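Local coordinates for copper-containing nitrite reductase (Hyphomicrobium denitrificans 1NES1, PDB 6TFO), which probably reduces nitrite to nitric oxide with electrons from reduced cytochrome c, using copper centres in a homotrimeric assembly, at residues I169-V174 with P196-R201; L210-A215 with H222-H227; G228-G233 with K252-G257; G233-Y238 with T247-K252. One frame throughout, in Å; residues are numbered along the deposited sequence.

Interaction 1: I169-V174 with P196-R201; sequences IDLETV and PGPFLR
I169 and L200 meet methyl against methyl, CG2 of I169 standing 3.6 Å from CD2 of L200 and 4.1 Å from CD1 of L200, so that one branch of the isoleucine faces the forked end of the leucine. Two residues further along the first segment, L171 uses CD2 to touch the ring of P198 across its CG–CD bond, both P198 CD and P198 CG lying 4.0 Å from that methyl. In each pair the side chains cross at a slant rather than running side by side. All the touching atoms are carbon, and van der Waals packing alone holds the contact.

Torsions set these groups in place. I169 holds CG2 opposite its backbone N (chi1 -60° for CG1), while L200 swings CG opposite its carbonyl carbon, chi1 -53°. Residue types fit their places: a beta-branched isoleucine suits an extended strand and offers a methyl close to the backbone, and the rigid ring of P198 gives L171 a fixed apolar surface just ahead of L200 in the chain.

Outside this first shell, P198 O is hydrogen-bonded by the hydroxyl of Y261 and G197 O by that of Y296, which helps to position the incoming loop. I169 and L171 both bond through their backbones to strand 207-214. The contact joins the two sheets of a cupredoxin beta sandwich near an edge: strand 166-181, paired with strand 207-214, belongs to one sheet, and strand 200-203, next to strand 277-283 with L280 beside L200, edges the other.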
# COMPACT_ATOMS: atom_id res chain seq x y z
N ILE C 169 52.38 6.88 -23.25
CA ILE C 169 51.56 6.38 -22.11
C ILE C 169 50.64 5.27 -22.64
O ILE C 169 49.96 5.49 -23.70
CB ILE C 169 50.81 7.55 -21.43
CG1 ILE C 169 51.78 8.60 -20.88
CG2 ILE C 169 49.87 7.02 -20.34
CD1 ILE C 169 51.13 9.79 -20.20
N ASP C 170 50.62 4.14 -21.95
CA ASP C 170 49.74 2.98 -22.27
C ASP C 170 48.68 2.84 -21.18
O ASP C 170 49.06 2.57 -20.04
CB ASP C 170 50.56 1.71 -22.43
CG ASP C 170 51.33 1.76 -23.73
OD1 ASP C 170 50.68 1.73 -24.79
OD2 ASP C 170 52.55 1.93 -23.66
N LEU C 171 47.40 3.00 -21.55
CA LEU C 171 46.23 2.70 -20.69
C LEU C 171 45.44 1.53 -21.28
O LEU C 171 45.28 1.48 -22.52
CB LEU C 171 45.34 3.95 -20.60
CG LEU C 171 45.93 5.13 -19.84
CD1 LEU C 171 45.01 6.34 -19.97
CD2 LEU C 171 46.20 4.77 -18.37
N GLU C 172 44.97 0.63 -20.41
CA GLU C 172 44.05 -0.48 -20.75
C GLU C 172 42.76 -0.35 -19.93
O GLU C 172 42.85 -0.29 -18.67
CB GLU C 172 44.71 -1.83 -20.51
CG GLU C 172 43.97 -2.98 -21.18
CD GLU C 172 44.42 -4.38 -20.80
OE1 GLU C 172 43.98 -5.33 -21.49
OE2 GLU C 172 45.17 -4.53 -19.80
N THR C 173 41.61 -0.31 -20.60
CA THR C 173 40.27 -0.24 -19.96
C THR C 173 39.82 -1.68 -19.70
O THR C 173 39.72 -2.45 -20.68
CB THR C 173 39.32 0.65 -20.77
OG1 THR C 173 39.13 0.12 -22.07
CG2 THR C 173 39.85 2.06 -20.89
N VAL C 174 39.65 -2.03 -18.43
CA VAL C 174 39.32 -3.40 -17.94
C VAL C 174 38.05 -3.33 -17.08
O VAL C 174 38.03 -2.54 -16.11
CB VAL C 174 40.48 -3.99 -17.13
CG1 VAL C 174 40.10 -5.32 -16.51
CG2 VAL C 174 41.74 -4.11 -17.98
N PRO C 196 42.03 4.70 -8.00
CA PRO C 196 42.01 5.31 -9.33
C PRO C 196 42.99 4.67 -10.33
O PRO C 196 43.78 3.85 -9.94
CB PRO C 196 42.46 6.76 -9.06
CG PRO C 196 43.34 6.64 -7.83
CD PRO C 196 42.65 5.58 -7.00
N GLY C 197 42.89 5.08 -11.60
CA GLY C 197 43.79 4.67 -12.69
C GLY C 197 45.24 5.07 -12.42
O GLY C 197 45.55 5.67 -11.39
N PRO C 198 46.19 4.70 -13.30
CA PRO C 198 47.60 5.04 -13.11
C PRO C 198 47.77 6.55 -12.92
O PRO C 198 47.06 7.29 -13.58
CB PRO C 198 48.27 4.54 -14.39
CG PRO C 198 47.38 3.39 -14.82
CD PRO C 198 45.98 3.88 -14.51
N PHE C 199 48.66 6.96 -12.01
CA PHE C 199 49.14 8.36 -11.86
C PHE C 199 50.08 8.68 -13.04
O PHE C 199 51.14 8.08 -13.16
CB PHE C 199 49.84 8.56 -10.51
CG PHE C 199 50.11 10.00 -10.15
CD1 PHE C 199 51.19 10.68 -10.71
CD2 PHE C 199 49.30 10.67 -9.25
CE1 PHE C 199 51.43 12.00 -10.38
CE2 PHE C 199 49.55 11.99 -8.92
CZ PHE C 199 50.61 12.66 -9.49
N LEU C 200 49.65 9.58 -13.92
CA LEU C 200 50.43 10.01 -15.10
C LEU C 200 51.18 11.29 -14.74
O LEU C 200 50.56 12.24 -14.20
CB LEU C 200 49.48 10.21 -16.28
CG LEU C 200 48.57 9.03 -16.59
CD1 LEU C 200 47.64 9.36 -17.75
CD2 LEU C 200 49.38 7.78 -16.89
N ARG C 201 52.49 11.29 -14.98
CA ARG C 201 53.43 12.38 -14.57
C ARG C 201 54.27 12.74 -15.80
O ARG C 201 55.03 11.87 -16.29
CB ARG C 201 54.29 11.93 -13.39
CG ARG C 201 54.90 13.08 -12.61
CD ARG C 201 55.39 12.62 -11.25
NE ARG C 201 55.77 13.74 -10.39
CZ ARG C 201 55.81 13.69 -9.05
NH1 ARG C 201 55.46 12.60 -8.39
NH2 ARG C 201 56.16 14.77 -8.38

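Interaction 2: L210-A215 with H222-H227; sequences LHLKNA and HSVDFH. With CU (copper (II) ion), chain J; CU (copper (II) ion), chain K.
L210 drives its two methyls into the angle between V224 and F226, inside a cupredoxin domain whose loops flanking short strand 225-226 bring H222 and H227 to two copper sites. L210 CD1 lies 3.3 Å from F226 CZ, at the ring's edge and near its plane, while L210 CD2 meets V224 CG1 tip to tip at 3.5 Å. The fit is tight, with the leucine's chi2 off-staggered at 93°. V224 CG1 is a bump shared by two leucines: L212 CD1 also meets it, at 3.5 Å, roughly at right angles to L210 CD2. V224 CG2 covers one face of F226. An alanine at L210 would lose both methyls and is likely to open a gap beside V224 and leave the F226 ring looser.

N214 OD1 lies 3.3 Å from H222 CD2, at the ring's edge, the amide turned 78° to the imidazole; that oxygen's hydrogen bonds go to T173 and S218, while E175 holds H222 NE2. H222 ND1 binds the type 1 copper with C263, H271 and M276. H227 NE2 shares the other copper with H262, H419 of the second subunit and a water that donates to D225 OD2 at 2.8 Å.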
# COMPACT_ATOMS: atom_id res chain seq x y z
N LEU C 210 49.50 8.76 -26.45
CA LEU C 210 48.60 7.92 -25.62
C LEU C 210 48.05 6.77 -26.45
O LEU C 210 47.40 7.03 -27.48
CB LEU C 210 47.43 8.74 -25.09
CG LEU C 210 46.57 7.91 -24.15
CD1 LEU C 210 47.01 8.09 -22.70
CD2 LEU C 210 45.11 8.24 -24.34
N HIS C 211 48.30 5.55 -25.97
CA HIS C 211 47.69 4.30 -26.48
C HIS C 211 46.61 3.86 -25.48
O HIS C 211 46.97 3.60 -24.31
CB HIS C 211 48.78 3.25 -26.66
CG HIS C 211 49.69 3.53 -27.81
ND1 HIS C 211 49.67 2.77 -28.97
CD2 HIS C 211 50.62 4.48 -27.99
CE1 HIS C 211 50.56 3.24 -29.81
NE2 HIS C 211 51.16 4.29 -29.24
N LEU C 212 45.34 3.82 -25.90
CA LEU C 212 44.23 3.22 -25.10
C LEU C 212 43.83 1.88 -25.72
O LEU C 212 43.24 1.89 -26.82
CB LEU C 212 43.06 4.20 -25.02
CG LEU C 212 42.12 3.96 -23.84
CD1 LEU C 212 41.42 5.24 -23.42
CD2 LEU C 212 41.08 2.89 -24.17
N LYS C 213 44.15 0.77 -25.02
CA LYS C 213 43.72 -0.62 -25.32
C LYS C 213 42.48 -0.95 -24.48
O LYS C 213 42.61 -0.94 -23.25
CB LYS C 213 44.84 -1.62 -25.01
N ASN C 214 41.31 -1.18 -25.10
CA ASN C 214 40.07 -1.69 -24.44
C ASN C 214 40.11 -3.22 -24.45
O ASN C 214 40.14 -3.79 -25.55
CB ASN C 214 38.79 -1.17 -25.10
CG ASN C 214 37.53 -1.40 -24.28
OD1 ASN C 214 37.58 -1.91 -23.16
ND2 ASN C 214 36.39 -1.05 -24.86
N ALA C 215 40.15 -3.85 -23.27
CA ALA C 215 40.27 -5.32 -23.11
C ALA C 215 39.19 -6.01 -23.96
O ALA C 215 38.11 -5.39 -24.16
CB ALA C 215 40.18 -5.72 -21.67
N HIS C 222 35.10 2.18 -24.29
CA HIS C 222 35.76 3.08 -23.30
C HIS C 222 36.58 4.15 -24.01
O HIS C 222 36.88 4.00 -25.22
CB HIS C 222 36.61 2.27 -22.32
CG HIS C 222 35.77 1.38 -21.47
ND1 HIS C 222 34.98 1.89 -20.49
CD2 HIS C 222 35.56 0.05 -21.51
CE1 HIS C 222 34.32 0.90 -19.92
NE2 HIS C 222 34.67 -0.24 -20.53
N SER C 223 36.94 5.20 -23.28
CA SER C 223 37.60 6.41 -23.80
C SER C 223 38.40 7.08 -22.68
O SER C 223 38.45 6.53 -21.56
CB SER C 223 36.57 7.33 -24.39
OG SER C 223 35.67 7.78 -23.38
N VAL C 224 39.01 8.23 -22.97
CA VAL C 224 39.64 9.07 -21.91
C VAL C 224 39.59 10.53 -22.33
O VAL C 224 39.84 10.84 -23.51
CB VAL C 224 41.07 8.60 -21.60
CG1 VAL C 224 41.96 8.67 -22.81
CG2 VAL C 224 41.66 9.37 -20.44
N ASP C 225 39.18 11.37 -21.38
CA ASP C 225 39.25 12.85 -21.38
C ASP C 225 40.26 13.18 -20.30
O ASP C 225 40.05 12.73 -19.15
CB ASP C 225 37.85 13.42 -21.15
CG ASP C 225 37.75 14.89 -20.75
OD1 ASP C 225 38.79 15.55 -20.75
OD2 ASP C 225 36.62 15.35 -20.43
N PHE C 226 41.37 13.84 -20.67
CA PHE C 226 42.35 14.45 -19.73
C PHE C 226 42.05 15.95 -19.59
O PHE C 226 42.01 16.66 -20.62
CB PHE C 226 43.78 14.32 -20.25
CG PHE C 226 44.22 12.93 -20.58
CD1 PHE C 226 44.75 12.11 -19.61
CD2 PHE C 226 44.12 12.46 -21.88
CE1 PHE C 226 45.20 10.85 -19.92
CE2 PHE C 226 44.54 11.18 -22.18
CZ PHE C 226 45.08 10.38 -21.21
N HIS C 227 41.88 16.42 -18.35
CA HIS C 227 41.60 17.85 -18.07
C HIS C 227 42.82 18.69 -18.44
O HIS C 227 42.65 19.92 -18.56
CB HIS C 227 41.11 18.01 -16.62
CG HIS C 227 39.71 17.54 -16.43
ND1 HIS C 227 38.99 17.84 -15.30
CD2 HIS C 227 38.90 16.81 -17.23
CE1 HIS C 227 37.80 17.30 -15.40
NE2 HIS C 227 37.71 16.66 -16.58
CU CU J . 34.55 3.76 -19.81
CU CU K . 35.89 15.98 -17.18
O HOH W 1 34.72 16.58 -18.79

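Interaction 3: G228-G233 with K252-G257; sequences GATGPG and KALVPG
T230 turns OG1 opposite its own carbonyl carbon, chi1 -51°, and L254 likewise throws CG opposite its carbonyl carbon, chi1 -64°; these two choices bring the leucine methyl CD1 to 3.9 Å from T230 OG1 and 4.1 Å from T230 CB. The side chains cross at about a right angle, so the methyl rests against the OG1–CB bond of the threonine. A threonine suits this place because the same hydroxyl that the methyl packs against can still serve a water. T230 OG1 donates to that water at 2.8 Å, and the same water donates to G228 O at 3.0 Å and to K252 O at 3.1 Å, linking the two loops at three points.

Both segments are connections in the cupredoxin domain: 228-233 follows strand 225-226 and the copper ligand H227, and 252-257 carries the chain from strand 246-252 over to strand 257-262 of the other sheet, with A253 at the centre of an inverse gamma turn. A second water donates to G228 O at 2.8 Å and accepts the V255 N-H at 2.7 Å, so that the buried carbonyl of G228 receives two water bonds.

The backbones of G231 and K252 also hydrogen-bond the second subunit, where T230 packs on D409 and A229 on M443.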
# COMPACT_ATOMS: atom_id res chain seq x y z
N GLY C 228 43.98 18.04 -18.63
CA GLY C 228 45.26 18.69 -19.00
C GLY C 228 45.56 18.64 -20.49
O GLY C 228 46.70 18.95 -20.85
N ALA C 229 44.61 18.23 -21.34
CA ALA C 229 44.75 18.19 -22.81
C ALA C 229 43.82 19.23 -23.44
O ALA C 229 42.71 19.45 -22.90
CB ALA C 229 44.45 16.82 -23.36
N THR C 230 44.27 19.84 -24.54
CA THR C 230 43.55 20.94 -25.25
C THR C 230 43.08 20.43 -26.61
O THR C 230 43.93 20.07 -27.42
CB THR C 230 44.45 22.18 -25.35
OG1 THR C 230 44.94 22.43 -24.03
CG2 THR C 230 43.73 23.38 -25.92
N GLY C 231 41.76 20.40 -26.83
CA GLY C 231 41.14 19.90 -28.08
C GLY C 231 39.96 18.96 -27.81
O GLY C 231 39.71 18.59 -26.67
N PRO C 232 39.23 18.53 -28.87
CA PRO C 232 37.96 17.81 -28.71
C PRO C 232 37.92 16.76 -27.59
O PRO C 232 38.72 15.82 -27.59
CB PRO C 232 37.79 17.16 -30.09
CG PRO C 232 38.41 18.16 -31.05
CD PRO C 232 39.60 18.69 -30.29
N GLY C 233 37.01 16.97 -26.63
CA GLY C 233 36.68 16.00 -25.56
C GLY C 233 37.85 15.75 -24.61
O GLY C 233 37.79 14.75 -23.86
N LYS C 252 49.84 17.71 -26.76
CA LYS C 252 50.91 18.49 -26.07
C LYS C 252 50.37 18.90 -24.70
O LYS C 252 49.25 19.42 -24.65
CB LYS C 252 51.36 19.70 -26.90
CG LYS C 252 52.78 19.60 -27.48
CD LYS C 252 52.89 19.99 -28.95
CE LYS C 252 52.66 21.47 -29.23
NZ LYS C 252 53.94 22.21 -29.38
N ALA C 253 51.13 18.63 -23.65
CA ALA C 253 50.88 19.11 -22.27
C ALA C 253 51.24 20.60 -22.20
O ALA C 253 52.37 20.91 -21.84
CB ALA C 253 51.66 18.27 -21.28
N LEU C 254 50.30 21.47 -22.56
CA LEU C 254 50.52 22.93 -22.70
C LEU C 254 50.52 23.63 -21.34
O LEU C 254 51.04 24.74 -21.27
CB LEU C 254 49.42 23.55 -23.57
CG LEU C 254 49.37 23.07 -25.02
CD1 LEU C 254 48.22 23.72 -25.77
CD2 LEU C 254 50.70 23.34 -25.73
N VAL C 255 49.89 23.05 -20.32
CA VAL C 255 49.63 23.81 -19.06
C VAL C 255 50.01 22.96 -17.87
O VAL C 255 49.59 21.82 -17.77
CB VAL C 255 48.16 24.25 -18.96
CG1 VAL C 255 47.94 25.09 -17.71
CG2 VAL C 255 47.72 24.98 -20.23
N PRO C 256 50.83 23.48 -16.93
CA PRO C 256 51.12 22.77 -15.70
C PRO C 256 49.89 22.82 -14.79
O PRO C 256 49.14 23.79 -14.83
CB PRO C 256 52.28 23.54 -15.05
CG PRO C 256 52.69 24.58 -16.07
CD PRO C 256 51.51 24.78 -16.99
N GLY C 257 49.74 21.78 -13.99
CA GLY C 257 48.54 21.51 -13.19
C GLY C 257 48.44 20.06 -12.77
O GLY C 257 49.20 19.22 -13.29
O HOH W 2 48.79 20.61 -19.93
O HOH W 3 47.05 20.94 -23.03

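Interaction 4: G233-Y238 with T247-K252; sequences GGAAAY and TVVTFK
V249 supplies the apolar part of the contact with both of its methyls. V249 CG2 lies 3.7 Å from Y238 CB and 3.9 Å from Y238 CG, near the root of the tyrosine, and V249 CG1 faces A235 CB at 4.2 Å. The valine holds CG2 opposite its backbone N (chi1 64° for CG1), which spreads the two methyls over different residues of the loop; a valine does this well, being branched next to a strand backbone. A small alanine lets the loop lie close over it. The tyrosine crosses the valine at about a right angle, and its ring then leads away from the strand.

Carbonyl-to-carbon packing makes the second kind of contact, Y238 O resting 3.5 Å from T247 CB and 3.6 Å from T247 CG2. The threonine hydroxyl is engaged elsewhere, with T241 OG1.

Two backbone hydrogen bonds help fold the loop: A236 N bonds G233 O at 3.1 Å, and Y238 N bonds A235 O at 3.0 Å. G233 and G234 both take positive phi, which glycine tolerates readily.

Beyond the ring, Y238 OH bonds K438 O of the second subunit. Strand 246-252, with strand 207-214 on one flank, is the last of its sheet within the chain, but T250 and F251 pair antiparallel with a strand of the second subunit, which extends this sheet into that subunit.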
# COMPACT_ATOMS: atom_id res chain seq x y z
N GLY C 233 37.01 16.97 -26.63
CA GLY C 233 36.68 16.00 -25.56
C GLY C 233 37.85 15.75 -24.61
O GLY C 233 37.79 14.75 -23.86
N GLY C 234 38.88 16.60 -24.63
CA GLY C 234 40.12 16.40 -23.86
C GLY C 234 40.81 15.10 -24.25
O GLY C 234 41.48 14.51 -23.36
N ALA C 235 40.67 14.69 -25.53
CA ALA C 235 41.20 13.44 -26.14
C ALA C 235 40.07 12.40 -26.35
O ALA C 235 40.29 11.44 -27.12
CB ALA C 235 42.34 12.87 -25.31
N ALA C 236 38.92 12.57 -25.68
CA ALA C 236 37.76 11.65 -25.74
C ALA C 236 37.31 11.42 -27.19
O ALA C 236 37.02 10.26 -27.54
CB ALA C 236 36.62 12.20 -24.91
N ALA C 237 37.28 12.47 -28.02
CA ALA C 237 36.82 12.40 -29.42
C ALA C 237 37.76 11.54 -30.29
O ALA C 237 37.39 11.28 -31.43
CB ALA C 237 36.68 13.79 -29.99
N TYR C 238 38.93 11.13 -29.79
CA TYR C 238 39.93 10.34 -30.55
C TYR C 238 40.11 8.95 -29.91
O TYR C 238 40.80 8.13 -30.54
CB TYR C 238 41.29 11.07 -30.62
CG TYR C 238 41.24 12.49 -31.16
CD1 TYR C 238 40.85 13.55 -30.35
CD2 TYR C 238 41.57 12.77 -32.47
CE1 TYR C 238 40.77 14.84 -30.83
CE2 TYR C 238 41.52 14.07 -32.97
CZ TYR C 238 41.13 15.11 -32.14
OH TYR C 238 41.05 16.39 -32.59
N THR C 247 42.99 2.64 -29.64
CA THR C 247 43.10 4.00 -30.21
C THR C 247 44.44 4.56 -29.75
O THR C 247 44.94 4.15 -28.68
CB THR C 247 41.94 4.92 -29.83
OG1 THR C 247 41.81 4.93 -28.40
CG2 THR C 247 40.65 4.49 -30.50
N VAL C 248 45.02 5.43 -30.57
CA VAL C 248 46.27 6.17 -30.27
C VAL C 248 45.96 7.64 -30.52
O VAL C 248 45.43 7.93 -31.61
CB VAL C 248 47.44 5.68 -31.14
CG1 VAL C 248 48.73 6.36 -30.73
CG2 VAL C 248 47.59 4.17 -31.09
N VAL C 249 46.20 8.51 -29.54
CA VAL C 249 46.10 9.99 -29.72
C VAL C 249 47.44 10.60 -29.28
O VAL C 249 48.04 10.07 -28.33
CB VAL C 249 44.88 10.55 -28.96
CG1 VAL C 249 45.02 10.38 -27.45
CG2 VAL C 249 44.62 12.01 -29.32
N THR C 250 47.90 11.66 -29.93
CA THR C 250 49.03 12.49 -29.44
C THR C 250 48.47 13.85 -29.03
O THR C 250 47.58 14.37 -29.74
CB THR C 250 50.16 12.59 -30.46
OG1 THR C 250 49.71 12.04 -31.70
CG2 THR C 250 51.37 11.80 -30.03
N PHE C 251 48.94 14.39 -27.91
CA PHE C 251 48.55 15.76 -27.46
C PHE C 251 49.72 16.39 -26.69
O PHE C 251 50.52 15.65 -26.07
CB PHE C 251 47.24 15.70 -26.66
CG PHE C 251 47.36 15.09 -25.28
CD1 PHE C 251 47.36 13.72 -25.10
CD2 PHE C 251 47.52 15.90 -24.16
CE1 PHE C 251 47.48 13.16 -23.83
CE2 PHE C 251 47.65 15.34 -22.90
CZ PHE C 251 47.62 13.97 -22.73
N LYS C 252 49.84 17.71 -26.76
CA LYS C 252 50.91 18.49 -26.07
C LYS C 252 50.37 18.90 -24.70
O LYS C 252 49.25 19.42 -24.65
CB LYS C 252 51.36 19.70 -26.90
CG LYS C 252 52.78 19.60 -27.48
CD LYS C 252 52.89 19.99 -28.95
CE LYS C 252 52.66 21.47 -29.23
NZ LYS C 252 53.94 22.21 -29.38

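From the N terminus, interaction 1 comes first: it closes a loop of 21 intervening residues, mostly strand, and joins the two sheets of one cupredoxin domain. Interaction 2 follows in series, closing a short loop of six residues between strand 207-214 and the copper-binding segment; it meets interaction 1 through neighbouring strands 166-181 and 207-214, where I169 O faces H211 N at 2.8 Å. Interaction 3 closes a wider loop of 18 residues, joining the loop after strand 225-226 to the connection between strands 246-252 and 257-262. Interaction 4 sits within it, sharing G233 and K252, and returns to interaction 2 through paired strands 207-214 and 246-252. Interactions 2, 3 and 4 also touch the second subunit.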